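Local coordinates for protein phosphoserine phosphatase (Thermococcus onnurineus, PDB 4AP9) that probably hydrolyses L-phosphoserine to L-serine and phosphate in a magnesium-dependent manner, as a member of the haloacid dehalogenase superfamily, at residues Asp22-Arg27 with Asp158-Ala163; Lys164-Ala169 with Arg177-Ala182; Ile173-Glu178 with Leu184-Leu189. All coordinates share one frame; numbering follows the deposited sequence.

Contact 1 (Asp22-Arg27 with Asp158-Ala163); sequences DFEFWR and DGYADA. With 1PS (3-pyridinium-1-ylpropane-1-sulfonate), chain F.
Tyr160, in the Gly-Asp-Gly-x-x-Asp loop that forms motif IV of the haloacid dehalogenase core, reaches across to Glu24, the N-cap residue of helix 25-33, at the point where the chain leaves the core for its helical insertion. The meeting is narrow: the phenol hydroxyl donates to the carboxylate, Tyr160 OH to Glu24 OE1, over 2.7 Å. OE1 lies at the edge of the ring, in its plane, while the carboxylate is turned perpendicular to the ring and accepts with the lone pair that points away from its other oxygen. Glu24 starts with CG beside the backbone N (chi1 -68°) and then runs extended, which carries OE1 to the hydroxyl although the CA atoms of the two residues stay 9.8 Å apart. The same oxygen receives Arg27 NE at 2.8 Å in a nearly straight salt bridge (163°); the donor comes from above the carboxylate plane, yet OE1 lies in the guanidinium plane. NH1 of Arg27 forms salt bridges with Glu39 and Glu43 of helix 36-47. A water bonded to Tyr160 OH at 2.9 Å also accepts from Trp26 N, adding a second link to the start of the helix. The same loop lines the pocket of 3-pyridinium-1-ylpropane-1-sulfonate, Asp162 OD2 lying 3.6 Å from ligand C6. Two donors from different directions thus share one carboxylate oxygen and probably limit the carboxylate's rotation, and the tyrosine hydroxyl couples the ligand-binding loop to the insertion's first helix.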
loop_
_atom_site.group_PDB
_atom_site.type_symbol
_atom_site.label_atom_id
_atom_site.label_comp_id
_atom_site.label_asym_id
_atom_site.label_seq_id
_atom_site.Cartn_x
_atom_site.Cartn_y
_atom_site.Cartn_z
ATOM N N ASP A 22 -31.742 -13.011 -21.399
ATOM C CA ASP A 22 -32.588 -11.842 -21.210
ATOM C C ASP A 22 -33.623 -12.060 -20.112
ATOM O O ASP A 22 -34.512 -11.239 -19.944
ATOM C CB ASP A 22 -33.232 -11.361 -22.516
ATOM C CG ASP A 22 -33.947 -12.461 -23.249
ATOM O OD1 ASP A 22 -33.253 -13.342 -23.807
ATOM O OD2 ASP A 22 -35.200 -12.443 -23.281
ATOM N N PHE A 23 -33.487 -13.151 -19.357
ATOM C CA PHE A 23 -34.349 -13.365 -18.193
ATOM C C PHE A 23 -34.056 -12.364 -17.075
ATOM O O PHE A 23 -32.902 -12.140 -16.699
ATOM C CB PHE A 23 -34.264 -14.797 -17.649
ATOM C CG PHE A 23 -35.142 -15.022 -16.449
ATOM C CD1 PHE A 23 -36.520 -15.016 -16.578
ATOM C CD2 PHE A 23 -34.590 -15.184 -15.184
ATOM C CE1 PHE A 23 -37.341 -15.196 -15.473
ATOM C CE2 PHE A 23 -35.407 -15.358 -14.072
ATOM C CZ PHE A 23 -36.781 -15.375 -14.222
ATOM N N GLU A 24 -35.117 -11.755 -16.558
ATOM C CA GLU A 24 -35.002 -10.777 -15.492
ATOM C C GLU A 24 -35.904 -11.164 -14.329
ATOM O O GLU A 24 -37.102 -10.888 -14.350
ATOM C CB GLU A 24 -35.373 -9.394 -16.017
ATOM C CG GLU A 24 -34.364 -8.883 -17.017
ATOM C CD GLU A 24 -34.682 -7.488 -17.491
ATOM O OE1 GLU A 24 -34.372 -6.529 -16.754
ATOM O OE2 GLU A 24 -35.249 -7.367 -18.596
ATOM N N PHE A 25 -35.317 -11.807 -13.323
ATOM C CA PHE A 25 -36.080 -12.329 -12.178
ATOM C C PHE A 25 -37.109 -11.367 -11.581
ATOM O O PHE A 25 -38.234 -11.763 -11.267
ATOM C CB PHE A 25 -35.121 -12.791 -11.073
ATOM C CG PHE A 25 -35.817 -13.250 -9.824
ATOM C CD1 PHE A 25 -36.305 -14.540 -9.726
ATOM C CD2 PHE A 25 -35.963 -12.397 -8.737
ATOM C CE1 PHE A 25 -36.952 -14.976 -8.579
ATOM C CE2 PHE A 25 -36.610 -12.832 -7.576
ATOM C CZ PHE A 25 -37.100 -14.124 -7.502
ATOM N N TRP A 26 -36.732 -10.109 -11.365
ATOM C CA TRP A 26 -37.672 -9.188 -10.732
ATOM C C TRP A 26 -38.870 -8.798 -11.624
ATOM O O TRP A 26 -39.991 -8.606 -11.121
ATOM C CB TRP A 26 -36.955 -7.962 -10.123
ATOM C CG TRP A 26 -36.089 -8.338 -8.930
ATOM C CD1 TRP A 26 -34.720 -8.288 -8.857
ATOM C CD2 TRP A 26 -36.536 -8.867 -7.667
ATOM N NE1 TRP A 26 -34.294 -8.717 -7.617
ATOM C CE2 TRP A 26 -35.384 -9.092 -6.878
ATOM C CE3 TRP A 26 -37.792 -9.157 -7.130
ATOM C CZ2 TRP A 26 -35.456 -9.591 -5.574
ATOM C CZ3 TRP A 26 -37.862 -9.659 -5.830
ATOM C CH2 TRP A 26 -36.695 -9.874 -5.071
ATOM N N ARG A 27 -38.637 -8.693 -12.930
ATOM C CA ARG A 27 -39.725 -8.443 -13.875
ATOM C C ARG A 27 -40.649 -9.659 -13.909
ATOM O O ARG A 27 -41.866 -9.522 -13.998
ATOM C CB ARG A 27 -39.188 -8.141 -15.273
ATOM C CG ARG A 27 -38.315 -6.892 -15.292
ATOM C CD ARG A 27 -37.936 -6.454 -16.694
ATOM N NE ARG A 27 -36.947 -5.374 -16.646
ATOM C CZ ARG A 27 -37.233 -4.089 -16.456
ATOM N NH1 ARG A 27 -38.491 -3.692 -16.296
ATOM N NH2 ARG A 27 -36.252 -3.190 -16.429
ATOM N N ASP A 158 -24.061 -5.969 -18.995
ATOM C CA ASP A 158 -25.162 -5.176 -19.524
ATOM C C ASP A 158 -25.906 -4.546 -18.350
ATOM O O ASP A 158 -25.377 -4.366 -17.257
ATOM C CB ASP A 158 -26.242 -6.108 -20.095
ATOM C CG ASP A 158 -27.600 -5.437 -20.234
ATOM O OD1 ASP A 158 -27.727 -4.556 -21.111
ATOM O OD2 ASP A 158 -28.553 -5.781 -19.495
ATOM N N GLY A 159 -27.170 -4.233 -18.599
ATOM C CA GLY A 159 -27.916 -3.339 -17.754
ATOM C C GLY A 159 -27.820 -3.445 -16.253
ATOM O O GLY A 159 -28.057 -2.461 -15.575
ATOM N N TYR A 160 -27.501 -4.632 -15.732
ATOM C CA TYR A 160 -27.296 -4.785 -14.298
ATOM C C TYR A 160 -25.894 -4.497 -13.766
ATOM O O TYR A 160 -25.637 -4.642 -12.571
ATOM C CB TYR A 160 -27.788 -6.175 -13.860
ATOM C CG TYR A 160 -29.288 -6.326 -13.959
ATOM C CD1 TYR A 160 -29.905 -6.463 -15.201
ATOM C CD2 TYR A 160 -30.089 -6.325 -12.821
ATOM C CE1 TYR A 160 -31.272 -6.591 -15.305
ATOM C CE2 TYR A 160 -31.457 -6.456 -12.916
ATOM C CZ TYR A 160 -32.043 -6.586 -14.156
ATOM O OH TYR A 160 -33.408 -6.716 -14.252
ATOM N N ALA A 161 -24.999 -4.067 -14.655
ATOM C CA ALA A 161 -23.662 -3.638 -14.238
ATOM C C ALA A 161 -23.613 -2.113 -14.107
ATOM O O ALA A 161 -24.589 -1.430 -14.421
ATOM C CB ALA A 161 -22.607 -4.129 -15.231
ATOM N N ASP A 162 -22.483 -1.582 -13.643
ATOM C CA ASP A 162 -22.308 -0.136 -13.521
ATOM C C ASP A 162 -20.841 0.248 -13.578
ATOM O O ASP A 162 -19.972 -0.590 -13.847
ATOM C CB ASP A 162 -22.918 0.385 -12.217
ATOM C CG ASP A 162 -22.242 -0.205 -10.972
ATOM O OD1 ASP A 162 -21.224 -0.932 -11.102
ATOM O OD2 ASP A 162 -22.741 0.060 -9.864
ATOM N N ALA A 163 -20.556 1.519 -13.309
ATOM C CA ALA A 163 -19.185 2.005 -13.438
ATOM C C ALA A 163 -18.275 1.322 -12.429
ATOM O O ALA A 163 -17.097 1.119 -12.686
ATOM C CB ALA A 163 -19.134 3.518 -13.261
HETATM N N1 1PS F . -26.330 -1.002 -10.135
HETATM C C1 1PS F . -26.670 0.188 -9.623
HETATM C C2 1PS F . -27.359 1.115 -10.392
HETATM C C3 1PS F . -26.640 -1.329 -11.399
HETATM C C4 1PS F . -27.315 -0.442 -12.227
HETATM C C5 1PS F . -27.692 0.808 -11.719
HETATM C C6 1PS F . -25.648 -1.945 -9.285
HETATM C C7 1PS F . -25.196 -3.136 -10.064
HETATM C C8 1PS F . -25.556 -4.422 -9.369
HETATM S S1 1PS F . -24.365 -4.747 -8.100
HETATM O O1 1PS F . -24.315 -6.204 -7.886
HETATM O O2 1PS F . -24.794 -4.149 -6.848
HETATM O O3 1PS F . -23.124 -4.149 -8.499
HETATM O O HOH W 1 -34.465 -8.540 -12.322
#

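Contact 2 (Lys164-Ala169 with Arg177-Ala182); sequences KMFERA and REIPGA
The Phe166 ring has the methyl of Ala182 over the centre of one face, and CG2 of Ile179 at its edge, near its plane. Phe166 belongs to helix 163-168, which connects strands 153-157 and 171-175 in a beta-alpha-beta unit of the Rossmann-like core; Ile179 and Ala182 are the first and last residues of a type II turn in the loop that leads on to strand 184-186. The face contact is a CH-pi interaction, with Ala182 CB 3.9 Å from the ring centroid and only 5° off the ring normal. At the edge, Phe166 CE2 meets Ile179 CG2 at 3.5 Å, the two side chains crossing at about a right angle. With chi1 at -60°, Ile179 turns its CG2 branch to the ring while the CG1 arm leads away. The stem of the phenylalanine also takes part, Phe166 CB resting 3.6 Å from Gly181 O. Replacing the ring with the single methyl of an alanine would probably leave Ile179 CG2 and the Ala182 methyl without their partner and open a gap between helix and turn. Ala182 N donates to Ile179 O over 3.0 Å, a bond that closes the turn whose two end residues meet the ring. At phi 98° a side chain on Gly181 would be jammed against the preceding carbonyl O, which by itself calls for glycine; a beta-carbon there would also sit tightly, 3.2 Å from Phe166 CB.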
loop_
_atom_site.group_PDB
_atom_site.type_symbol
_atom_site.label_atom_id
_atom_site.label_comp_id
_atom_site.label_asym_id
_atom_site.label_seq_id
_atom_site.Cartn_x
_atom_site.Cartn_y
_atom_site.Cartn_z
ATOM N N LYS A 164 -18.821 0.978 -11.268
ATOM C CA LYS A 164 -18.017 0.367 -10.212
ATOM C C LYS A 164 -17.379 -0.931 -10.708
ATOM O O LYS A 164 -16.200 -1.194 -10.480
ATOM C CB LYS A 164 -18.884 0.097 -8.975
ATOM C CG LYS A 164 -18.096 -0.219 -7.704
ATOM C CD LYS A 164 -18.956 -0.030 -6.452
ATOM C CE LYS A 164 -18.093 -0.063 -5.187
ATOM N NZ LYS A 164 -18.847 0.339 -3.942
HETATM N N MSE A 165 -18.164 -1.739 -11.402
HETATM C CA MSE A 165 -17.649 -3.002 -11.918
HETATM C C MSE A 165 -16.614 -2.771 -13.006
HETATM O O MSE A 165 -15.535 -3.358 -12.994
HETATM C CB MSE A 165 -18.778 -3.875 -12.451
HETATM C CG MSE A 165 -18.305 -5.247 -12.820
HETATM SE SE MSE A 165 -19.613 -6.280 -13.830
HETATM C CE MSE A 165 -18.534 -7.786 -14.228
ATOM N N PHE A 166 -16.931 -1.890 -13.946
ATOM C CA PHE A 166 -16.035 -1.677 -15.079
ATOM C C PHE A 166 -14.748 -0.949 -14.691
ATOM O O PHE A 166 -13.712 -1.135 -15.332
ATOM C CB PHE A 166 -16.761 -0.941 -16.208
ATOM C CG PHE A 166 -17.680 -1.811 -16.992
ATOM C CD1 PHE A 166 -17.173 -2.814 -17.809
ATOM C CD2 PHE A 166 -19.053 -1.632 -16.929
ATOM C CE1 PHE A 166 -18.016 -3.626 -18.544
ATOM C CE2 PHE A 166 -19.901 -2.438 -17.668
ATOM C CZ PHE A 166 -19.383 -3.440 -18.478
ATOM N N GLU A 167 -14.806 -0.126 -13.649
ATOM C CA GLU A 167 -13.605 0.547 -13.155
ATOM C C GLU A 167 -12.536 -0.467 -12.754
ATOM O O GLU A 167 -11.334 -0.192 -12.836
ATOM C CB GLU A 167 -13.937 1.449 -11.962
ATOM C CG GLU A 167 -13.988 2.946 -12.281
ATOM C CD GLU A 167 -14.272 3.799 -11.041
ATOM O OE1 GLU A 167 -14.890 3.282 -10.078
ATOM O OE2 GLU A 167 -13.872 4.987 -11.028
ATOM N N ARG A 168 -12.990 -1.641 -12.325
ATOM C CA ARG A 168 -12.108 -2.707 -11.876
ATOM C C ARG A 168 -11.460 -3.435 -13.048
ATOM O O ARG A 168 -10.413 -4.049 -12.892
ATOM C CB ARG A 168 -12.895 -3.709 -11.010
ATOM C CG ARG A 168 -13.077 -3.274 -9.577
ATOM C CD ARG A 168 -11.848 -3.711 -8.822
ATOM N NE ARG A 168 -11.580 -2.940 -7.625
ATOM C CZ ARG A 168 -10.422 -3.011 -6.982
ATOM N NH1 ARG A 168 -9.458 -3.812 -7.449
ATOM N NH2 ARG A 168 -10.220 -2.291 -5.890
ATOM N N ALA A 169 -12.080 -3.356 -14.219
ATOM C CA ALA A 169 -11.647 -4.127 -15.378
ATOM C C ALA A 169 -10.538 -3.426 -16.165
ATOM O O ALA A 169 -10.540 -2.204 -16.289
ATOM C CB ALA A 169 -12.841 -4.403 -16.297
ATOM N N ARG A 177 -26.511 -1.519 -24.488
ATOM C CA ARG A 177 -26.823 -0.189 -23.953
ATOM C C ARG A 177 -25.497 0.194 -23.307
ATOM O O ARG A 177 -24.867 -0.611 -22.615
ATOM C CB ARG A 177 -27.995 0.191 -23.039
ATOM C CG ARG A 177 -29.343 0.223 -23.776
ATOM C CD ARG A 177 -30.517 0.271 -22.804
ATOM N NE ARG A 177 -30.438 1.427 -21.921
ATOM C CZ ARG A 177 -31.144 1.573 -20.807
ATOM N NH1 ARG A 177 -31.982 0.618 -20.417
ATOM N NH2 ARG A 177 -30.992 2.663 -20.069
ATOM N N GLU A 178 -25.075 1.430 -23.549
ATOM C CA GLU A 178 -23.815 1.943 -23.008
ATOM C C GLU A 178 -23.822 1.906 -21.494
ATOM O O GLU A 178 -24.843 2.200 -20.852
ATOM C CB GLU A 178 -23.553 3.372 -23.497
ATOM C CG GLU A 178 -24.383 4.434 -22.798
ATOM C CD GLU A 178 -24.266 5.800 -23.448
ATOM O OE1 GLU A 178 -23.871 5.867 -24.636
ATOM O OE2 GLU A 178 -24.575 6.806 -22.770
ATOM N N ILE A 179 -22.688 1.527 -20.916
ATOM C CA ILE A 179 -22.546 1.544 -19.463
ATOM C C ILE A 179 -21.314 2.366 -19.110
ATOM O O ILE A 179 -20.237 2.143 -19.663
ATOM C CB ILE A 179 -22.381 0.123 -18.882
ATOM C CG1 ILE A 179 -23.588 -0.760 -19.220
ATOM C CG2 ILE A 179 -22.160 0.199 -17.380
ATOM C CD1 ILE A 179 -24.831 -0.455 -18.394
ATOM N N PRO A 180 -21.464 3.332 -18.193
ATOM C CA PRO A 180 -20.325 4.175 -17.817
ATOM C C PRO A 180 -19.139 3.324 -17.386
ATOM O O PRO A 180 -19.318 2.392 -16.601
ATOM C CB PRO A 180 -20.867 4.968 -16.622
ATOM C CG PRO A 180 -22.334 5.033 -16.863
ATOM C CD PRO A 180 -22.692 3.701 -17.470
ATOM N N GLY A 181 -17.956 3.618 -17.921
ATOM C CA GLY A 181 -16.767 2.864 -17.572
ATOM C C GLY A 181 -16.384 1.764 -18.547
ATOM O O GLY A 181 -15.235 1.309 -18.552
ATOM N N ALA A 182 -17.326 1.318 -19.371
ATOM C CA ALA A 182 -16.995 0.317 -20.385
ATOM C C ALA A 182 -16.204 0.974 -21.517
ATOM O O ALA A 182 -16.485 2.112 -21.897
ATOM C CB ALA A 182 -18.248 -0.347 -20.927
#

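Contact 3 (Ile173-Glu178 with Leu184-Leu189); sequences IAVGRE and LLVKDL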
loop_
_atom_site.group_PDB
_atom_site.type_symbol
_atom_site.label_atom_id
_atom_site.label_comp_id
_atom_site.label_asym_id
_atom_site.label_seq_id
_atom_site.Cartn_x
_atom_site.Cartn_y
_atom_site.Cartn_z
ATOM N N ILE A 173 -16.493 -4.370 -21.779
ATOM C CA ILE A 173 -17.379 -4.370 -22.930
ATOM C C ILE A 173 -18.818 -4.396 -22.451
ATOM O O ILE A 173 -19.224 -5.296 -21.710
ATOM C CB ILE A 173 -17.183 -5.612 -23.822
ATOM C CG1 ILE A 173 -15.723 -5.748 -24.238
ATOM C CG2 ILE A 173 -18.073 -5.530 -25.067
ATOM C CD1 ILE A 173 -15.422 -7.028 -25.031
ATOM N N ALA A 174 -19.591 -3.412 -22.895
ATOM C CA ALA A 174 -21.026 -3.382 -22.627
ATOM C C ALA A 174 -21.802 -3.996 -23.786
ATOM O O ALA A 174 -21.370 -3.922 -24.932
ATOM C CB ALA A 174 -21.488 -1.947 -22.371
ATOM N N VAL A 175 -22.943 -4.613 -23.483
ATOM C CA VAL A 175 -23.782 -5.213 -24.509
ATOM C C VAL A 175 -25.178 -4.601 -24.575
ATOM O O VAL A 175 -25.925 -4.649 -23.601
ATOM C CB VAL A 175 -23.980 -6.707 -24.246
ATOM C CG1 VAL A 175 -24.824 -7.329 -25.353
ATOM C CG2 VAL A 175 -22.630 -7.410 -24.121
ATOM N N GLY A 176 -25.530 -4.031 -25.724
ATOM C CA GLY A 176 -26.859 -3.468 -25.896
ATOM C C GLY A 176 -27.296 -2.100 -25.396
ATOM O O GLY A 176 -28.319 -1.568 -25.832
ATOM N N ARG A 177 -26.511 -1.519 -24.488
ATOM C CA ARG A 177 -26.823 -0.189 -23.953
ATOM C C ARG A 177 -25.497 0.194 -23.307
ATOM O O ARG A 177 -24.867 -0.611 -22.615
ATOM C CB ARG A 177 -27.995 0.191 -23.039
ATOM C CG ARG A 177 -29.343 0.223 -23.776
ATOM C CD ARG A 177 -30.517 0.271 -22.804
ATOM N NE ARG A 177 -30.438 1.427 -21.921
ATOM C CZ ARG A 177 -31.144 1.573 -20.807
ATOM N NH1 ARG A 177 -31.982 0.618 -20.417
ATOM N NH2 ARG A 177 -30.992 2.663 -20.069
ATOM N N GLU A 178 -25.075 1.430 -23.549
ATOM C CA GLU A 178 -23.815 1.943 -23.008
ATOM C C GLU A 178 -23.822 1.906 -21.494
ATOM O O GLU A 178 -24.843 2.200 -20.852
ATOM C CB GLU A 178 -23.553 3.372 -23.497
ATOM C CG GLU A 178 -24.383 4.434 -22.798
ATOM C CD GLU A 178 -24.266 5.800 -23.448
ATOM O OE1 GLU A 178 -23.871 5.867 -24.636
ATOM O OE2 GLU A 178 -24.575 6.806 -22.770
ATOM N N LEU A 184 -15.884 -0.459 -24.635
ATOM C CA LEU A 184 -16.524 -0.834 -25.884
ATOM C C LEU A 184 -18.004 -1.098 -25.676
ATOM O O LEU A 184 -18.424 -1.475 -24.582
ATOM C CB LEU A 184 -15.868 -2.102 -26.432
ATOM C CG LEU A 184 -14.374 -1.978 -26.682
ATOM C CD1 LEU A 184 -13.686 -3.338 -26.685
ATOM C CD2 LEU A 184 -14.172 -1.255 -27.995
ATOM N N LEU A 185 -18.788 -0.905 -26.737
ATOM C CA LEU A 185 -20.198 -1.291 -26.742
ATOM C C LEU A 185 -20.455 -2.176 -27.951
ATOM O O LEU A 185 -20.225 -1.751 -29.076
ATOM C CB LEU A 185 -21.095 -0.045 -26.819
ATOM C CG LEU A 185 -22.608 -0.286 -26.907
ATOM C CD1 LEU A 185 -23.143 -0.844 -25.600
ATOM C CD2 LEU A 185 -23.364 1.001 -27.263
ATOM N N VAL A 186 -20.914 -3.402 -27.728
ATOM C CA VAL A 186 -21.325 -4.276 -28.822
ATOM C C VAL A 186 -22.843 -4.385 -28.873
ATOM O O VAL A 186 -23.515 -4.215 -27.857
ATOM C CB VAL A 186 -20.685 -5.669 -28.723
ATOM C CG1 VAL A 186 -19.195 -5.563 -28.970
ATOM C CG2 VAL A 186 -20.968 -6.294 -27.352
ATOM N N LYS A 187 -23.384 -4.668 -30.054
ATOM C CA LYS A 187 -24.833 -4.602 -30.263
ATOM C C LYS A 187 -25.629 -5.661 -29.512
ATOM O O LYS A 187 -26.737 -5.397 -29.049
ATOM C CB LYS A 187 -25.177 -4.702 -31.753
ATOM C CG LYS A 187 -24.773 -3.493 -32.575
ATOM C CD LYS A 187 -25.280 -3.630 -34.010
ATOM C CE LYS A 187 -24.686 -2.574 -34.930
ATOM N NZ LYS A 187 -25.087 -2.805 -36.351
ATOM N N ASP A 188 -25.073 -6.865 -29.416
ATOM C CA ASP A 188 -25.785 -7.993 -28.840
ATOM C C ASP A 188 -24.792 -9.126 -28.630
ATOM O O ASP A 188 -23.612 -8.983 -28.936
ATOM C CB ASP A 188 -26.928 -8.441 -29.760
ATOM C CG ASP A 188 -26.468 -8.689 -31.189
ATOM O OD1 ASP A 188 -25.277 -9.017 -31.392
ATOM O OD2 ASP A 188 -27.302 -8.558 -32.116
ATOM N N LEU A 189 -25.262 -10.249 -28.108
ATOM C CA LEU A 189 -24.360 -11.338 -27.754
ATOM C C LEU A 189 -23.623 -11.865 -28.978
ATOM O O LEU A 189 -22.474 -12.286 -28.885
ATOM C CB LEU A 189 -25.132 -12.460 -27.067
ATOM C CG LEU A 189 -24.371 -13.693 -26.588
ATOM C CD1 LEU A 189 -23.300 -13.302 -25.598
ATOM C CD2 LEU A 189 -25.344 -14.675 -25.948
#
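A chi1 of 177° sets Leu185 CG opposite the backbone N and swings CD1 across the strand pair to touch Arg177 C at 3.4 Å and to cover Ala174 CB. On the other face of the sheet, Val175 (chi1 -178°) has CG1 beside its carbonyl carbon, 3.7 Å from Asp188 CA, while CG2 meets Val186 CG2. Ile173 CG2 lies 3.8 Å from that same Val186 methyl, and Ile173 CG1 abuts Leu184 CD1. Strands 173-175 and 184-186 run parallel and in register, the latter being the last strand of the mixed core sheet within this chain. Three nearly straight bonds stitch them together: Ala174 N to Leu184 O at 2.8 Å, Val186 N to Ala174 O at 2.9 Å, and Gly176 N to Val186 O at 2.9 Å. Helix 189-197 covers the Ile173 and Leu184 face, and Leu184 also packs on Leu53 of the second subunit. Asp188 turns its carboxylate to Glu191 N, capping that helix. Backbone bonds thus set the register, while apolar branches of Ile173, Val175, Leu184 and Val186 gather on one face and Leu185 shields Ala174 on the other.

How the contacts relate
Contacts 2 and 3 share Arg177 and Glu178 and hold neighbouring parts of one unit: helix 163-168, strand 171-175 and the loop to strand 184-186. Contact 1 lies nearest the chain centre and is polar, a charged network between core and helical insertion beside the ligand. Contact 2, at the surface, is without hydrogen bonds between its segments and carried mainly by apolar side chains, and contact 3 is a partly buried, backbone-bonded strand pair. They meet directly: Ala161 CB of contact 1 packs on Phe166 CE2 of contact 2 at 4.0 Å, and Phe166 CE1 lies 3.7 Å from Ile173 N of contact 3.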